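Local coordinates for protein sarcosine oxidase (Pyrococcus horikoshii, PDB 1Y56) that probably oxidises L-proline as the FAD-containing beta subunit of a dye-linked L-proline dehydrogenase complex that also carries FMN, at residues Ile51-Asn56 against Ser138-Asp143. Sequence-based numbering, arbitrary orientation.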
ATOM      1  N   ILE B  51     -10.623  -6.709 -55.226  1.00 33.70           N
ATOM      2  CA  ILE B  51      -9.437  -6.716 -56.058  1.00 32.90           C
ATOM      3  C   ILE B  51     -10.095  -6.204 -57.340  1.00 32.43           C
ATOM      4  O   ILE B  51     -11.143  -6.698 -57.742  1.00 31.72           O
ATOM      5  CB  ILE B  51      -8.870  -8.135 -56.369  1.00 33.06           C
ATOM      6  CG1 ILE B  51      -8.366  -8.843 -55.107  1.00 33.17           C
ATOM      7  CG2 ILE B  51      -7.725  -8.049 -57.395  1.00 32.38           C
ATOM      8  CD1 ILE B  51      -7.777 -10.225 -55.353  1.00 31.78           C
ATOM      9  N   ARG B  52      -9.478  -5.225 -57.983  1.00 32.43           N
ATOM     10  CA  ARG B  52     -10.174  -4.394 -58.937  1.00 32.51           C
ATOM     11  C   ARG B  52      -9.230  -3.969 -60.052  1.00 33.04           C
ATOM     12  O   ARG B  52      -8.041  -3.726 -59.807  1.00 33.16           O
ATOM     13  CB  ARG B  52     -10.641  -3.157 -58.188  1.00 32.45           C
ATOM     14  CG  ARG B  52     -11.773  -2.413 -58.798  1.00 32.37           C
ATOM     15  CD  ARG B  52     -11.614  -0.887 -58.594  1.00 33.34           C
ATOM     16  NE  ARG B  52     -11.088  -0.489 -57.285  1.00 31.91           N
ATOM     17  CZ  ARG B  52     -10.444   0.653 -57.050  1.00 30.45           C
ATOM     18  NH1 ARG B  52     -10.006   0.910 -55.826  1.00 30.13           N
ATOM     19  NH2 ARG B  52     -10.227   1.530 -58.026  1.00 28.01           N
ATOM     20  N   GLN B  53      -9.752  -3.880 -61.277  1.00 33.37           N
ATOM     21  CA  GLN B  53      -8.985  -3.341 -62.417  1.00 33.65           C
ATOM     22  C   GLN B  53      -9.573  -2.021 -62.925  1.00 33.74           C
ATOM     23  O   GLN B  53      -9.033  -1.418 -63.850  1.00 33.68           O
ATOM     24  CB  GLN B  53      -8.918  -4.345 -63.575  1.00 33.71           C
ATOM     25  CG  GLN B  53      -8.262  -5.674 -63.253  1.00 33.85           C
ATOM     26  CD  GLN B  53      -8.731  -6.784 -64.174  1.00 34.79           C
ATOM     27  OE1 GLN B  53      -7.989  -7.217 -65.061  1.00 35.78           O
ATOM     28  NE2 GLN B  53      -9.970  -7.244 -63.979  1.00 34.32           N
ATOM     29  N   GLN B  54     -10.686  -1.591 -62.330  1.00 34.04           N
ATOM     30  CA  GLN B  54     -11.369  -0.360 -62.730  1.00 34.49           C
ATOM     31  C   GLN B  54     -10.727   0.880 -62.096  1.00 34.90           C
ATOM     32  O   GLN B  54     -11.208   1.426 -61.106  1.00 34.65           O
ATOM     33  CB  GLN B  54     -12.865  -0.442 -62.433  1.00 34.34           C
ATOM     34  CG  GLN B  54     -13.588  -1.512 -63.237  1.00 34.52           C
ATOM     35  CD  GLN B  54     -15.076  -1.553 -62.947  1.00 35.13           C
ATOM     36  OE1 GLN B  54     -15.805  -0.602 -63.228  1.00 34.70           O
ATOM     37  NE2 GLN B  54     -15.536  -2.664 -62.377  1.00 36.02           N
ATOM     38  N   PHE B  55      -9.611   1.290 -62.690  1.00 35.69           N
ATOM     39  CA  PHE B  55      -8.881   2.496 -62.331  1.00 36.04           C
ATOM     40  C   PHE B  55      -8.986   3.491 -63.493  1.00 36.57           C
ATOM     41  O   PHE B  55      -9.629   3.192 -64.508  1.00 36.73           O
ATOM     42  CB  PHE B  55      -7.435   2.140 -61.988  1.00 35.82           C
ATOM     43  CG  PHE B  55      -7.289   1.487 -60.645  1.00 35.42           C
ATOM     44  CD1 PHE B  55      -7.630   0.144 -60.464  1.00 36.48           C
ATOM     45  CD2 PHE B  55      -6.831   2.215 -59.552  1.00 34.11           C
ATOM     46  CE1 PHE B  55      -7.509  -0.469 -59.204  1.00 36.61           C
ATOM     47  CE2 PHE B  55      -6.699   1.624 -58.296  1.00 34.21           C
ATOM     48  CZ  PHE B  55      -7.040   0.282 -58.115  1.00 35.87           C
ATOM     49  N   ASN B  56      -8.369   4.662 -63.352  1.00 36.96           N
ATOM     50  CA  ASN B  56      -8.678   5.785 -64.234  1.00 37.24           C
ATOM     51  C   ASN B  56      -7.501   6.332 -64.991  1.00 37.14           C
ATOM     52  O   ASN B  56      -7.532   7.468 -65.470  1.00 37.60           O
ATOM     53  CB  ASN B  56      -9.323   6.879 -63.414  1.00 37.46           C
ATOM     54  CG  ASN B  56     -10.492   6.359 -62.640  1.00 39.39           C
ATOM     55  OD1 ASN B  56     -11.284   5.573 -63.168  1.00 40.36           O
ATOM     56  ND2 ASN B  56     -10.601   6.753 -61.373  1.00 41.83           N
ATOM     57  N   SER B 138     -21.257   0.726 -63.601  1.00 32.14           N
ATOM     58  CA  SER B 138     -20.040   0.262 -64.225  1.00 31.93           C
ATOM     59  C   SER B 138     -19.785  -1.156 -63.733  1.00 32.25           C
ATOM     60  O   SER B 138     -19.722  -1.406 -62.520  1.00 32.47           O
ATOM     61  CB  SER B 138     -18.880   1.165 -63.858  1.00 31.63           C
ATOM     62  OG  SER B 138     -17.736   0.780 -64.569  1.00 31.51           O
ATOM     63  N   TRP B 139     -19.647  -2.080 -64.679  1.00 32.15           N
ATOM     64  CA  TRP B 139     -19.535  -3.494 -64.365  1.00 32.03           C
ATOM     65  C   TRP B 139     -18.331  -4.117 -65.041  1.00 31.91           C
ATOM     66  O   TRP B 139     -18.150  -3.952 -66.237  1.00 32.30           O
ATOM     67  CB  TRP B 139     -20.816  -4.205 -64.806  1.00 31.99           C
ATOM     68  CG  TRP B 139     -20.733  -5.700 -64.801  1.00 32.14           C
ATOM     69  CD1 TRP B 139     -20.775  -6.517 -65.884  1.00 32.39           C
ATOM     70  CD2 TRP B 139     -20.597  -6.555 -63.659  1.00 32.21           C
ATOM     71  NE1 TRP B 139     -20.676  -7.832 -65.498  1.00 32.11           N
ATOM     72  CE2 TRP B 139     -20.565  -7.884 -64.136  1.00 32.33           C
ATOM     73  CE3 TRP B 139     -20.502  -6.329 -62.282  1.00 31.94           C
ATOM     74  CZ2 TRP B 139     -20.438  -8.989 -63.281  1.00 32.03           C
ATOM     75  CZ3 TRP B 139     -20.373  -7.435 -61.431  1.00 32.13           C
ATOM     76  CH2 TRP B 139     -20.343  -8.742 -61.935  1.00 31.36           C
ATOM     77  N   ASN B 140     -17.507  -4.821 -64.279  1.00 31.72           N
ATOM     78  CA  ASN B 140     -16.484  -5.686 -64.866  1.00 31.92           C
ATOM     79  C   ASN B 140     -16.506  -7.059 -64.203  1.00 32.17           C
ATOM     80  O   ASN B 140     -16.300  -7.168 -62.986  1.00 32.28           O
ATOM     81  CB  ASN B 140     -15.084  -5.070 -64.782  1.00 31.73           C
ATOM     82  CG  ASN B 140     -14.022  -5.930 -65.465  1.00 31.77           C
ATOM     83  OD1 ASN B 140     -13.606  -5.655 -66.583  1.00 33.16           O
ATOM     84  ND2 ASN B 140     -13.589  -6.973 -64.795  1.00 32.16           N
ATOM     85  N   PRO B 141     -16.745  -8.114 -64.999  1.00 32.19           N
ATOM     86  CA  PRO B 141     -16.900  -9.448 -64.416  1.00 32.06           C
ATOM     87  C   PRO B 141     -15.585 -10.131 -64.005  1.00 31.95           C
ATOM     88  O   PRO B 141     -15.629 -11.151 -63.330  1.00 32.07           O
ATOM     89  CB  PRO B 141     -17.618 -10.237 -65.518  1.00 32.02           C
ATOM     90  CG  PRO B 141     -17.226  -9.557 -66.796  1.00 32.26           C
ATOM     91  CD  PRO B 141     -16.877  -8.123 -66.470  1.00 32.18           C
ATOM     92  N   THR B 142     -14.433  -9.583 -64.382  1.00 31.79           N
ATOM     93  CA  THR B 142     -13.157 -10.193 -63.986  1.00 31.91           C
ATOM     94  C   THR B 142     -12.492  -9.587 -62.741  1.00 32.12           C
ATOM     95  O   THR B 142     -11.397 -10.002 -62.367  1.00 32.60           O
ATOM     96  CB  THR B 142     -12.145 -10.242 -65.139  1.00 31.75           C
ATOM     97  OG1 THR B 142     -12.009  -8.940 -65.711  1.00 32.33           O
ATOM     98  CG2 THR B 142     -12.606 -11.202 -66.202  1.00 31.77           C
ATOM     99  N   ASP B 143     -13.143  -8.615 -62.102  1.00 32.10           N
ATOM    100  CA  ASP B 143     -12.743  -8.178 -60.758  1.00 31.97           C
ATOM    101  C   ASP B 143     -13.280  -9.197 -59.751  1.00 31.94           C
ATOM    102  O   ASP B 143     -14.234  -9.929 -60.035  1.00 32.02           O
ATOM    103  CB  ASP B 143     -13.290  -6.784 -60.431  1.00 31.90           C
ATOM    104  CG  ASP B 143     -12.748  -5.692 -61.359  1.00 32.65           C
ATOM    105  OD1 ASP B 143     -13.493  -4.715 -61.604  1.00 33.95           O
ATOM    106  OD2 ASP B 143     -11.597  -5.789 -61.845  1.00 32.42           O
TER
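The carboxylate of D143 is gripped through both oxygens by the two consecutive glutamines Q53 and Q54. OD2 of D143 accepts from the backbone N of Q53 at 2.7 Å and from the amide NE2 of the same residue at 3.1 Å. These two donors come from opposite faces of the carboxylate, each well out of its plane, with the amide of Q53 turned 72° against it. CG of Q53 lies beside its own backbone N (chi1 -60°), and from there the extended chain brings NE2 over one face of the D143 carboxylate; NE2 of Q53 also donates to OG1 of T142, 3.2 Å away. OD1 is met quite differently. NE2 of Q54 approaches nearly along the C-O axis of D143, 3.0 Å from OD1 and almost straight, with amide and carboxylate only 15° from coplanar. The other end of the Q54 amide is fixed too, since OG of S138 donates to OE1 of Q54 at 2.7 Å. The side chains of Q54 and N140 pass each other in opposite directions, NE2 of Q54 lying 3.4 Å from CB of N140. The three bonds to D143 should favour its ionised form and hold the carboxylate against rotation. R52 makes no salt bridge with D143; its NH2 lies over the ring centre of F55 and donates to O of Q54. Q53 touches V68 of helix 58-78, while Q54 and S138 touch helix 94-109. About 6 Å from the bound FAD lies the side chain of I51. In this FAD-dependent oxidoreductase family member, a buried carboxylate held by side-chain and backbone amides ties the loop before helix 58-78 to strand 136-140, between strands 115-117 and 87-91 of the mixed sheet, and its type I turn N140-D143.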